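Side-chain contacts in FAA hydrolase family protein (Pseudomonas aeruginosa, PDB 6J5Y), which probably hydrolyses fumarylpyruvate, as a member of the FAH superfamily that holds a manganese ion and pyruvate in its ligand pocket: residues A[36-39]-A[43-46]; A[70-75]-A[210-215]; A[10-15]-A[21-26]; A[83-88]-A[178-183]. All coordinates share one frame; numbering follows the deposited sequence.

Interaction 4 is wholly buried near the chain's centre, where strand 79-89 meets helix 180-190 through aliphatic side chains alone. Interactions 1, 2 and 3 are partly buried. Interaction 1 is a small local contact between a helix and the loop after it, and interaction 2 joins distant parts of the chain through a tyrosine and a water. Interaction 3 differs in being a β hairpin, held by backbone hydrogen bonds as well as apolar side chains. Interactions 3 and 4 touch, Phe21 CZ lying 3.6 Å from Ala88 CB, and strand 198-200 lies beside both, while 1 and 4 contribute His36 and Glu84 to the pyruvate pocket.

Interaction 1 (A[36-39]-A[43-46]); sequences HARE and DPER
Ala37 and Pro44 bring the end of helix 34-39 against the loop that follows it, a local helix-loop contact beside the pyruvate pocket, to which His36 belongs. In the 36-39 segment His36 comes first and serves the pocket, not the loop. It touches pyruvate, and its ND1 donates to Glu39 OE2 at 2.7 Å, a His-carboxylate hydrogen bond in the plane of the imidazole that uses the anti lone pair of the carboxylate. Ala37 is buried and turns its methyl toward the loop, so that CB meets Pro44 CB at 3.8 Å. In Arg38, chi1 of -81° sets CG beside the backbone N and anti to the carbonyl carbon; CG alone of the chain meets Pro44, 4.0 Å from its CD, as the two side chains cross obliquely. The helix thus meets the proline ring at two of its carbons, a methyl at CB and a methylene at CD. Glu39 OE2 has a second donor in Gly206 N, which helps to fix the carboxylate beside the histidine. Across the contact, the chain around Pro44 is shaped by an Asx turn, in which Glu45 N donates to Asp43 OD1 at 2.9 Å from 40° above the carboxylate plane.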
loop_
_atom_site.group_PDB
_atom_site.type_symbol
_atom_site.label_atom_id
_atom_site.label_comp_id
_atom_site.label_asym_id
_atom_site.label_seq_id
_atom_site.Cartn_x
_atom_site.Cartn_y
_atom_site.Cartn_z
ATOM N N HIS A 36 -0.609 4.907 -14.812
ATOM C CA HIS A 36 -0.469 3.458 -14.488
ATOM C C HIS A 36 -1.570 2.624 -15.160
ATOM O O HIS A 36 -1.237 1.567 -15.736
ATOM C CB HIS A 36 -0.480 3.215 -12.975
ATOM C CG HIS A 36 -0.307 1.777 -12.627
ATOM N ND1 HIS A 36 0.761 1.034 -13.086
ATOM C CD2 HIS A 36 -1.069 0.936 -11.896
ATOM C CE1 HIS A 36 0.646 -0.204 -12.639
ATOM N NE2 HIS A 36 -0.460 -0.284 -11.901
ATOM N N ALA A 37 -2.837 3.044 -15.063
ATOM C CA ALA A 37 -3.977 2.379 -15.747
ATOM C C ALA A 37 -3.649 2.178 -17.233
ATOM O O ALA A 37 -3.808 1.030 -17.725
ATOM C CB ALA A 37 -5.257 3.179 -15.565
ATOM N N ARG A 38 -3.191 3.240 -17.908
ATOM C CA ARG A 38 -2.849 3.243 -19.359
ATOM C C ARG A 38 -1.709 2.251 -19.631
ATOM O O ARG A 38 -1.840 1.463 -20.600
ATOM C CB ARG A 38 -2.474 4.645 -19.852
ATOM C CG ARG A 38 -3.662 5.548 -20.158
ATOM C CD ARG A 38 -3.268 6.787 -20.960
ATOM N NE ARG A 38 -1.863 7.155 -20.769
ATOM C CZ ARG A 38 -1.396 8.074 -19.921
ATOM N NH1 ARG A 38 -2.209 8.785 -19.156
ATOM N NH2 ARG A 38 -0.092 8.278 -19.844
ATOM N N GLU A 39 -0.644 2.244 -18.816
ATOM C CA GLU A 39 0.523 1.342 -19.050
ATOM C C GLU A 39 0.089 -0.127 -18.882
ATOM O O GLU A 39 0.711 -1.005 -19.500
ATOM C CB GLU A 39 1.724 1.740 -18.179
ATOM C CG GLU A 39 1.723 1.178 -16.774
ATOM C CD GLU A 39 2.995 1.386 -15.960
ATOM O OE1 GLU A 39 4.074 1.579 -16.560
ATOM O OE2 GLU A 39 2.912 1.330 -14.721
ATOM N N ASP A 43 -8.331 1.924 -19.644
ATOM C CA ASP A 43 -8.798 3.295 -19.970
ATOM C C ASP A 43 -9.336 3.934 -18.698
ATOM O O ASP A 43 -10.464 3.664 -18.283
ATOM C CB ASP A 43 -9.849 3.288 -21.086
ATOM C CG ASP A 43 -10.342 4.675 -21.458
ATOM O OD1 ASP A 43 -9.976 5.646 -20.758
ATOM O OD2 ASP A 43 -11.106 4.779 -22.445
ATOM N N PRO A 44 -8.572 4.850 -18.072
ATOM C CA PRO A 44 -8.951 5.377 -16.760
ATOM C C PRO A 44 -10.128 6.357 -16.850
ATOM O O PRO A 44 -10.632 6.766 -15.822
ATOM C CB PRO A 44 -7.661 6.063 -16.281
ATOM C CG PRO A 44 -6.966 6.493 -17.581
ATOM C CD PRO A 44 -7.303 5.401 -18.573
ATOM N N GLU A 45 -10.507 6.698 -18.075
ATOM C CA GLU A 45 -11.638 7.630 -18.252
ATOM C C GLU A 45 -12.960 6.858 -18.315
ATOM O O GLU A 45 -13.985 7.450 -18.023
ATOM C CB GLU A 45 -11.426 8.468 -19.505
ATOM C CG GLU A 45 -10.348 9.526 -19.349
ATOM C CD GLU A 45 -10.546 10.689 -20.301
ATOM O OE1 GLU A 45 -9.744 11.631 -20.275
ATOM O OE2 GLU A 45 -11.512 10.628 -21.067
ATOM N N ARG A 46 -12.915 5.573 -18.636
ATOM C CA ARG A 46 -14.162 4.787 -18.819
ATOM C C ARG A 46 -14.317 3.678 -17.777
ATOM O O ARG A 46 -15.355 3.064 -17.734
ATOM C CB ARG A 46 -14.175 4.239 -20.238
ATOM C CG ARG A 46 -14.464 5.322 -21.259
ATOM C CD ARG A 46 -15.665 4.914 -22.065
ATOM N NE ARG A 46 -15.448 5.197 -23.456
ATOM C CZ ARG A 46 -16.012 4.555 -24.447
ATOM N NH1 ARG A 46 -16.857 3.573 -24.200
ATOM N NH2 ARG A 46 -15.724 4.909 -25.675
#

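Interaction 2 (A[70-75]-A[210-215]); sequences LAYPSQ and VERGER
Tyr72 carries the contact, with Arg212 and Val210 as its partners. Its CG stands anti to the backbone N (chi1 -168°), which sends the phenol across toward the 210-215 loop. There the ring edge faces a backbone carbonyl: CE1 lies 3.7 Å from Val210 O, near the ring plane. A water in the same plane extends this edge contact, donating to Val210 O at 2.8 Å and hydrogen-bonding to Tyr72 OH at 2.9 Å, so one solvent molecule bridges the phenol to the loop backbone. Arg212 comes in at about a right angle and uses its methylene rather than its charge, CG resting 3.8 Å from Tyr72 CB. Pro73 CD covers part of one ring face. Just after Val210 the chain makes a type II β turn from Glu211 to Glu214, with Arg212 and Gly213 (phi 96°) at its corners. Glu214 N donates to Glu211 O at 3.2 Å, and Glu211 N donates to Glu214 OE1 at 2.8 Å, a second tie across the turn. In the wider fold, Tyr72 follows strand 67-71, packs edge-to-face with Tyr79 of strand 79-89 and touches Val230 of strand 225-231, which also receives Val210.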
loop_
_atom_site.group_PDB
_atom_site.type_symbol
_atom_site.label_atom_id
_atom_site.label_comp_id
_atom_site.label_asym_id
_atom_site.label_seq_id
_atom_site.Cartn_x
_atom_site.Cartn_y
_atom_site.Cartn_z
ATOM N N LEU A 70 13.774 -9.158 2.066
ATOM C CA LEU A 70 12.478 -9.706 1.609
ATOM C C LEU A 70 12.709 -10.893 0.675
ATOM O O LEU A 70 13.201 -10.682 -0.444
ATOM C CB LEU A 70 11.702 -8.595 0.905
ATOM C CG LEU A 70 10.243 -8.924 0.588
ATOM C CD1 LEU A 70 9.548 -9.533 1.795
ATOM C CD2 LEU A 70 9.488 -7.700 0.114
ATOM N N ALA A 71 12.305 -12.091 1.107
ATOM C CA ALA A 71 12.531 -13.363 0.392
ATOM C C ALA A 71 11.708 -13.342 -0.889
ATOM O O ALA A 71 10.521 -13.008 -0.842
ATOM C CB ALA A 71 12.204 -14.555 1.283
ATOM N N TYR A 72 12.323 -13.635 -2.025
ATOM C CA TYR A 72 11.578 -13.753 -3.297
ATOM C C TYR A 72 10.445 -14.749 -3.062
ATOM O O TYR A 72 10.662 -15.796 -2.470
ATOM C CB TYR A 72 12.525 -14.183 -4.416
ATOM C CG TYR A 72 11.938 -14.059 -5.794
ATOM C CD1 TYR A 72 12.064 -12.882 -6.509
ATOM C CD2 TYR A 72 11.279 -15.115 -6.395
ATOM C CE1 TYR A 72 11.583 -12.770 -7.807
ATOM C CE2 TYR A 72 10.778 -15.016 -7.683
ATOM C CZ TYR A 72 10.900 -13.823 -8.379
ATOM O OH TYR A 72 10.381 -13.666 -9.644
ATOM N N PRO A 73 9.188 -14.460 -3.445
ATOM C CA PRO A 73 8.081 -15.354 -3.107
ATOM C C PRO A 73 8.000 -16.636 -3.955
ATOM O O PRO A 73 8.665 -16.730 -4.988
ATOM C CB PRO A 73 6.840 -14.480 -3.323
ATOM C CG PRO A 73 7.284 -13.422 -4.307
ATOM C CD PRO A 73 8.759 -13.216 -4.097
ATOM N N SER A 74 7.187 -17.592 -3.499
ATOM C CA SER A 74 6.942 -18.886 -4.190
ATOM C C SER A 74 6.002 -18.673 -5.388
ATOM O O SER A 74 5.299 -17.636 -5.452
ATOM C CB SER A 74 6.401 -19.916 -3.232
ATOM O OG SER A 74 5.006 -19.702 -2.967
ATOM N N GLN A 75 6.056 -19.587 -6.353
ATOM C CA GLN A 75 5.051 -19.710 -7.424
ATOM C C GLN A 75 5.002 -18.428 -8.259
ATOM O O GLN A 75 3.913 -18.118 -8.775
ATOM C CB GLN A 75 3.694 -20.057 -6.799
ATOM C CG GLN A 75 3.700 -21.390 -6.053
ATOM C CD GLN A 75 3.832 -22.555 -7.001
ATOM O OE1 GLN A 75 3.405 -22.488 -8.151
ATOM N NE2 GLN A 75 4.403 -23.642 -6.515
ATOM N N VAL A 210 11.358 -7.257 -10.157
ATOM C CA VAL A 210 12.539 -7.076 -9.293
ATOM C C VAL A 210 13.099 -8.492 -9.144
ATOM O O VAL A 210 12.279 -9.434 -9.193
ATOM C CB VAL A 210 12.062 -6.351 -8.020
ATOM C CG1 VAL A 210 11.556 -7.279 -6.938
ATOM C CG2 VAL A 210 13.091 -5.386 -7.486
ATOM N N GLU A 211 14.424 -8.646 -9.107
ATOM C CA GLU A 211 15.083 -9.970 -9.018
ATOM C C GLU A 211 15.866 -10.042 -7.706
ATOM O O GLU A 211 16.104 -8.981 -7.072
ATOM C CB GLU A 211 15.930 -10.222 -10.267
ATOM C CG GLU A 211 17.141 -9.315 -10.427
ATOM C CD GLU A 211 18.028 -9.703 -11.608
ATOM O OE1 GLU A 211 18.865 -8.889 -12.024
ATOM O OE2 GLU A 211 17.887 -10.833 -12.096
ATOM N N ARG A 212 16.205 -11.244 -7.269
ATOM C CA ARG A 212 16.945 -11.428 -5.995
ATOM C C ARG A 212 18.242 -10.621 -6.053
ATOM O O ARG A 212 18.936 -10.660 -7.099
ATOM C CB ARG A 212 17.260 -12.896 -5.700
ATOM C CG ARG A 212 16.068 -13.830 -5.846
ATOM C CD ARG A 212 16.258 -14.776 -7.010
ATOM N NE ARG A 212 16.560 -16.115 -6.545
ATOM C CZ ARG A 212 17.122 -17.071 -7.277
ATOM N NH1 ARG A 212 17.480 -16.852 -8.534
ATOM N NH2 ARG A 212 17.325 -18.259 -6.736
ATOM N N GLY A 213 18.586 -9.971 -4.943
ATOM C CA GLY A 213 19.829 -9.192 -4.818
ATOM C C GLY A 213 19.617 -7.723 -5.100
ATOM O O GLY A 213 20.432 -6.948 -4.611
ATOM N N GLU A 214 18.552 -7.342 -5.816
ATOM C CA GLU A 214 18.207 -5.926 -6.102
ATOM C C GLU A 214 17.638 -5.243 -4.856
ATOM O O GLU A 214 16.878 -5.886 -4.094
ATOM C CB GLU A 214 17.155 -5.784 -7.206
ATOM C CG GLU A 214 17.645 -6.246 -8.556
ATOM C CD GLU A 214 16.763 -5.811 -9.714
ATOM O OE1 GLU A 214 15.587 -6.207 -9.744
ATOM O OE2 GLU A 214 17.268 -5.069 -10.588
ATOM N N ARG A 215 17.911 -3.946 -4.749
ATOM C CA ARG A 215 17.527 -3.065 -3.623
ATOM C C ARG A 215 16.521 -2.048 -4.156
ATOM O O ARG A 215 16.760 -1.508 -5.251
ATOM C CB ARG A 215 18.774 -2.361 -3.081
ATOM C CG ARG A 215 18.937 -2.394 -1.568
ATOM C CD ARG A 215 20.387 -2.146 -1.191
ATOM N NE ARG A 215 20.714 -0.745 -0.951
ATOM C CZ ARG A 215 21.896 -0.181 -1.184
ATOM N NH1 ARG A 215 22.086 1.096 -0.903
ATOM N NH2 ARG A 215 22.882 -0.878 -1.724
HETATM O O HOH W 1 10.499 -11.014 -10.729
#

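Interaction 3 (A[10-15]-A[21-26]); sequences VSLTIH and FPVRRV
The Phe21 ring meets Leu12 obliquely, CD1 of the phenylalanine lying 4.1 Å from CD1 of the leucine, while Leu145 of strand 140-147 and Leu198 of strand 198-200 also pack on Phe21. The two side chains leave the hairpin side by side and point the same way, and their roots are close too, with Leu12 CB 4.0 Å from Phe21 CB. With chi1 at -176° the ring swings opposite the backbone N and leads off from the facing strand into the body of the protein. Ile14 crosses the phenylalanine at about a right angle, its CD1 coming 4.2 Å from Phe21 CB. Val23 also meets Leu12, crossing it at about a right angle with CG2 3.9 Å from the leucine CG, and the same methyl approaches Val10 CG1, so the valines continue the apolar row.

Beneath these side chains the backbones are joined by three hydrogen bonds. Leu12 and Phe21 form a hydrogen-bonded pair: Phe21 N reaches Leu12 O at 2.8 Å in the carbonyl plane, and Leu12 N returns a bond to Phe21 O from above that carbonyl's plane. Val23 N donates to Val10 O at 2.7 Å, almost in line with the carbonyl bond. Between them Ser11 and Pro22 form the non-hydrogen-bonded pair. CA-H...O contacts add to these bonds, Ser11 CA lying 3.2 Å from Phe21 O, which already accepts from Leu12 N; Pro22 CA likewise approaches Val10 O. Leu12 and Phe21 on one face, Ser11 and Pro22 on the other, give the alternation expected of an antiparallel β hairpin.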
loop_
_atom_site.group_PDB
_atom_site.type_symbol
_atom_site.label_atom_id
_atom_site.label_comp_id
_atom_site.label_asym_id
_atom_site.label_seq_id
_atom_site.Cartn_x
_atom_site.Cartn_y
_atom_site.Cartn_z
ATOM N N VAL A 10 -0.048 -7.142 13.884
ATOM C CA VAL A 10 1.008 -6.327 13.230
ATOM C C VAL A 10 0.786 -4.890 13.672
ATOM O O VAL A 10 -0.361 -4.393 13.576
ATOM C CB VAL A 10 1.004 -6.450 11.696
ATOM C CG1 VAL A 10 2.003 -5.479 11.069
ATOM C CG2 VAL A 10 1.275 -7.882 11.271
ATOM N N SER A 11 1.830 -4.240 14.161
ATOM C CA SER A 11 1.711 -2.856 14.669
ATOM C C SER A 11 2.789 -1.990 14.035
ATOM O O SER A 11 3.945 -2.348 14.084
ATOM C CB SER A 11 1.706 -2.814 16.151
ATOM O OG SER A 11 2.595 -3.773 16.683
ATOM N N LEU A 12 2.365 -0.905 13.413
ATOM C CA LEU A 12 3.255 0.017 12.676
ATOM C C LEU A 12 4.031 0.802 13.714
ATOM O O LEU A 12 3.390 1.176 14.705
ATOM C CB LEU A 12 2.411 0.968 11.842
ATOM C CG LEU A 12 1.471 0.285 10.852
ATOM C CD1 LEU A 12 0.824 1.321 9.933
ATOM C CD2 LEU A 12 2.228 -0.755 10.048
ATOM N N THR A 13 5.303 1.107 13.445
ATOM C CA THR A 13 6.045 2.118 14.237
ATOM C C THR A 13 5.458 3.478 13.858
ATOM O O THR A 13 4.937 3.624 12.706
ATOM C CB THR A 13 7.571 2.012 14.087
ATOM O OG1 THR A 13 7.938 2.435 12.777
ATOM C CG2 THR A 13 8.104 0.628 14.370
ATOM N N ILE A 14 5.400 4.377 14.840
ATOM C CA ILE A 14 4.831 5.745 14.711
ATOM C C ILE A 14 6.009 6.708 14.841
ATOM O O ILE A 14 6.740 6.629 15.862
ATOM C CB ILE A 14 3.724 6.035 15.757
ATOM C CG1 ILE A 14 2.536 5.070 15.635
ATOM C CG2 ILE A 14 3.300 7.493 15.632
ATOM C CD1 ILE A 14 1.404 5.250 16.659
ATOM N N HIS A 15 6.222 7.520 13.818
ATOM C CA HIS A 15 7.399 8.405 13.673
ATOM C C HIS A 15 7.490 9.250 14.950
ATOM O O HIS A 15 6.472 9.846 15.325
ATOM C CB HIS A 15 7.297 9.202 12.369
ATOM C CG HIS A 15 8.258 10.343 12.316
ATOM N ND1 HIS A 15 9.602 10.173 12.023
ATOM C CD2 HIS A 15 8.076 11.663 12.526
ATOM C CE1 HIS A 15 10.200 11.344 12.059
ATOM N NE2 HIS A 15 9.282 12.274 12.372
ATOM N N PHE A 21 0.925 1.370 16.023
ATOM C CA PHE A 21 -0.432 1.453 15.427
ATOM C C PHE A 21 -0.846 0.046 15.013
ATOM O O PHE A 21 -0.289 -0.495 14.054
ATOM C CB PHE A 21 -0.404 2.402 14.231
ATOM C CG PHE A 21 -1.751 2.645 13.603
ATOM C CD1 PHE A 21 -2.254 1.774 12.640
ATOM C CD2 PHE A 21 -2.506 3.742 13.966
ATOM C CE1 PHE A 21 -3.498 1.999 12.063
ATOM C CE2 PHE A 21 -3.744 3.965 13.386
ATOM C CZ PHE A 21 -4.230 3.104 12.433
ATOM N N PRO A 22 -1.746 -0.621 15.758
ATOM C CA PRO A 22 -2.159 -2.000 15.465
ATOM C C PRO A 22 -3.023 -2.084 14.204
ATOM O O PRO A 22 -4.007 -1.429 14.147
ATOM C CB PRO A 22 -2.983 -2.417 16.678
ATOM C CG PRO A 22 -3.516 -1.131 17.199
ATOM C CD PRO A 22 -2.450 -0.098 16.907
ATOM N N VAL A 23 -2.624 -2.927 13.264
ATOM C CA VAL A 23 -3.318 -3.056 11.954
ATOM C C VAL A 23 -4.538 -3.967 12.036
ATOM O O VAL A 23 -4.424 -5.031 12.590
ATOM C CB VAL A 23 -2.346 -3.570 10.889
ATOM C CG1 VAL A 23 -3.014 -3.740 9.540
ATOM C CG2 VAL A 23 -1.160 -2.640 10.788
ATOM N N ARG A 24 -5.639 -3.527 11.444
ATOM C CA ARG A 24 -6.879 -4.314 11.403
ATOM C C ARG A 24 -7.084 -4.932 10.015
ATOM O O ARG A 24 -6.736 -6.052 9.875
ATOM C CB ARG A 24 -8.067 -3.469 11.843
ATOM C CG ARG A 24 -9.366 -4.243 11.937
ATOM C CD ARG A 24 -10.485 -3.325 12.350
ATOM N NE ARG A 24 -11.778 -3.930 12.189
ATOM C CZ ARG A 24 -12.502 -3.944 11.095
ATOM N NH1 ARG A 24 -13.671 -4.546 11.113
ATOM N NH2 ARG A 24 -12.062 -3.390 9.987
ATOM N N ARG A 25 -7.622 -4.201 9.053
ATOM C CA ARG A 25 -7.786 -4.755 7.684
ATOM C C ARG A 25 -6.856 -3.983 6.748
ATOM O O ARG A 25 -6.535 -2.857 7.045
ATOM C CB ARG A 25 -9.206 -4.621 7.143
ATOM C CG ARG A 25 -10.224 -5.529 7.807
ATOM C CD ARG A 25 -11.509 -5.608 7.025
ATOM N NE ARG A 25 -12.520 -6.347 7.729
ATOM C CZ ARG A 25 -13.805 -6.339 7.430
ATOM N NH1 ARG A 25 -14.255 -5.634 6.412
ATOM N NH2 ARG A 25 -14.639 -7.038 8.157
ATOM N N VAL A 26 -6.533 -4.563 5.600
ATOM C CA VAL A 26 -5.646 -3.863 4.642
ATOM C C VAL A 26 -6.373 -3.773 3.309
ATOM O O VAL A 26 -6.632 -4.784 2.712
ATOM C CB VAL A 26 -4.248 -4.482 4.545
ATOM C CG1 VAL A 26 -3.377 -3.698 3.594
ATOM C CG2 VAL A 26 -3.613 -4.559 5.917
#

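Interaction 4 (A[83-88]-A[178-183]); sequences IELVAA and WSVAET. With MN (manganese (II) ion), chain C.
Val180 presses its CG2 methyl against Leu85 CD2 at 3.8 Å, the two side chains crossing at about a right angle, while its other methyl, CG1, sits 4.3 Å from Ala87 CB. The valine thus straddles two alternate residues of strand 79-89 from the first turn of helix 180-190, and Val105 of the adjoining strand 105-116 touches it too. That turn is fixed by a capping box: Glu182 N donates to Ser179 OG at 3.2 Å, nearly straight, and Ser179 N reaches Glu182 OE1 at 2.7 Å. Ser179 OG donates to the same carboxylate oxygen from the opposite face of its plane, giving OE1 two grips. Thr183 OG1 adds a bond to Val180 O.

Strand alternation separates this apolar side from the metal-binding side. Glu84, next to Leu85, extends beyond CG to the manganese ion, which its OE2 binds at 2.0 Å; OE1 accepts from a water, itself a manganese ligand at 2.2 Å, and from Gly202 N, holding the carboxylate in orientation. Glu84 also touches pyruvate. With Glu82 and Asp113 completing the protein ligands, this is the three-carboxylate metal site characteristic of the FAH superfamily.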
loop_
_atom_site.group_PDB
_atom_site.type_symbol
_atom_site.label_atom_id
_atom_site.label_comp_id
_atom_site.label_asym_id
_atom_site.label_seq_id
_atom_site.Cartn_x
_atom_site.Cartn_y
_atom_site.Cartn_z
ATOM N N ILE A 83 5.118 1.308 -5.468
ATOM C CA ILE A 83 5.183 2.292 -4.342
ATOM C C ILE A 83 3.790 2.906 -4.161
ATOM O O ILE A 83 3.105 3.134 -5.185
ATOM C CB ILE A 83 6.288 3.346 -4.560
ATOM C CG1 ILE A 83 6.670 4.041 -3.257
ATOM C CG2 ILE A 83 5.916 4.348 -5.632
ATOM C CD1 ILE A 83 7.232 3.109 -2.208
ATOM N N GLU A 84 3.359 3.143 -2.915
ATOM C CA GLU A 84 1.983 3.640 -2.646
ATOM C C GLU A 84 1.982 4.486 -1.366
ATOM O O GLU A 84 2.694 4.107 -0.395
ATOM C CB GLU A 84 0.989 2.474 -2.519
ATOM C CG GLU A 84 1.077 1.441 -3.625
ATOM C CD GLU A 84 -0.200 0.672 -3.950
ATOM O OE1 GLU A 84 -1.257 0.904 -3.280
ATOM O OE2 GLU A 84 -0.144 -0.148 -4.893
ATOM N N LEU A 85 1.216 5.580 -1.384
ATOM C CA LEU A 85 0.776 6.283 -0.153
ATOM C C LEU A 85 -0.216 5.393 0.601
ATOM O O LEU A 85 -1.216 4.945 0.000
ATOM C CB LEU A 85 0.155 7.637 -0.496
ATOM C CG LEU A 85 -0.465 8.406 0.673
ATOM C CD1 LEU A 85 0.596 8.955 1.600
ATOM C CD2 LEU A 85 -1.350 9.524 0.157
ATOM N N VAL A 86 0.074 5.177 1.882
ATOM C CA VAL A 86 -0.801 4.441 2.812
ATOM C C VAL A 86 -1.387 5.460 3.761
ATOM O O VAL A 86 -0.618 6.255 4.370
ATOM C CB VAL A 86 -0.090 3.304 3.572
ATOM C CG1 VAL A 86 -1.084 2.525 4.416
ATOM C CG2 VAL A 86 0.655 2.359 2.640
ATOM N N ALA A 87 -2.705 5.410 3.879
ATOM C CA ALA A 87 -3.508 6.142 4.872
ATOM C C ALA A 87 -3.936 5.160 5.962
ATOM O O ALA A 87 -4.491 4.091 5.604
ATOM C CB ALA A 87 -4.690 6.771 4.194
ATOM N N ALA A 88 -3.744 5.531 7.231
ATOM C CA ALA A 88 -4.173 4.736 8.401
ATOM C C ALA A 88 -5.450 5.354 8.995
ATOM O O ALA A 88 -5.461 6.586 9.250
ATOM C CB ALA A 88 -3.071 4.660 9.418
ATOM N N TRP A 178 -9.128 8.682 -7.479
ATOM C CA TRP A 178 -9.828 8.888 -6.186
ATOM C C TRP A 178 -8.798 9.322 -5.143
ATOM O O TRP A 178 -7.992 8.506 -4.728
ATOM C CB TRP A 178 -10.599 7.638 -5.752
ATOM C CG TRP A 178 -11.776 7.313 -6.622
ATOM C CD1 TRP A 178 -12.438 8.130 -7.500
ATOM C CD2 TRP A 178 -12.459 6.056 -6.658
ATOM N NE1 TRP A 178 -13.481 7.464 -8.079
ATOM C CE2 TRP A 178 -13.508 6.184 -7.601
ATOM C CE3 TRP A 178 -12.277 4.839 -5.997
ATOM C CZ2 TRP A 178 -14.384 5.135 -7.879
ATOM C CZ3 TRP A 178 -13.147 3.808 -6.270
ATOM C CH2 TRP A 178 -14.166 3.953 -7.214
ATOM N N SER A 179 -8.831 10.593 -4.758
ATOM C CA SER A 179 -8.029 11.174 -3.652
ATOM C C SER A 179 -8.197 10.322 -2.388
ATOM O O SER A 179 -9.134 9.503 -2.328
ATOM C CB SER A 179 -8.479 12.596 -3.401
ATOM O OG SER A 179 -9.821 12.613 -2.901
ATOM N N VAL A 180 -7.383 10.565 -1.366
ATOM C CA VAL A 180 -7.533 9.893 -0.053
ATOM C C VAL A 180 -8.993 10.021 0.390
ATOM O O VAL A 180 -9.585 9.002 0.826
ATOM C CB VAL A 180 -6.553 10.460 0.991
ATOM C CG1 VAL A 180 -6.907 9.961 2.384
ATOM C CG2 VAL A 180 -5.112 10.106 0.641
ATOM N N ALA A 181 -9.551 11.229 0.322
ATOM C CA ALA A 181 -10.909 11.563 0.813
ATOM C C ALA A 181 -11.961 10.747 0.064
ATOM O O ALA A 181 -12.840 10.201 0.695
ATOM C CB ALA A 181 -11.166 13.049 0.649
ATOM N N GLU A 182 -11.875 10.721 -1.258
ATOM C CA GLU A 182 -12.746 9.895 -2.121
ATOM C C GLU A 182 -12.602 8.397 -1.793
ATOM O O GLU A 182 -13.646 7.699 -1.758
ATOM C CB GLU A 182 -12.373 10.161 -3.569
ATOM C CG GLU A 182 -12.947 11.449 -4.114
ATOM C CD GLU A 182 -12.249 11.903 -5.377
ATOM O OE1 GLU A 182 -11.013 11.977 -5.360
ATOM O OE2 GLU A 182 -12.931 12.151 -6.372
ATOM N N THR A 183 -11.374 7.887 -1.647
ATOM C CA THR A 183 -11.135 6.428 -1.430
ATOM C C THR A 183 -11.755 6.040 -0.083
ATOM O O THR A 183 -12.365 4.971 0.016
ATOM C CB THR A 183 -9.652 6.031 -1.561
ATOM O OG1 THR A 183 -8.880 6.624 -0.521
ATOM C CG2 THR A 183 -9.041 6.413 -2.887
HETATM MN MN MN C . -1.187 -1.529 -5.812
HETATM O O HOH W 2 -2.868 -1.003 -4.554
#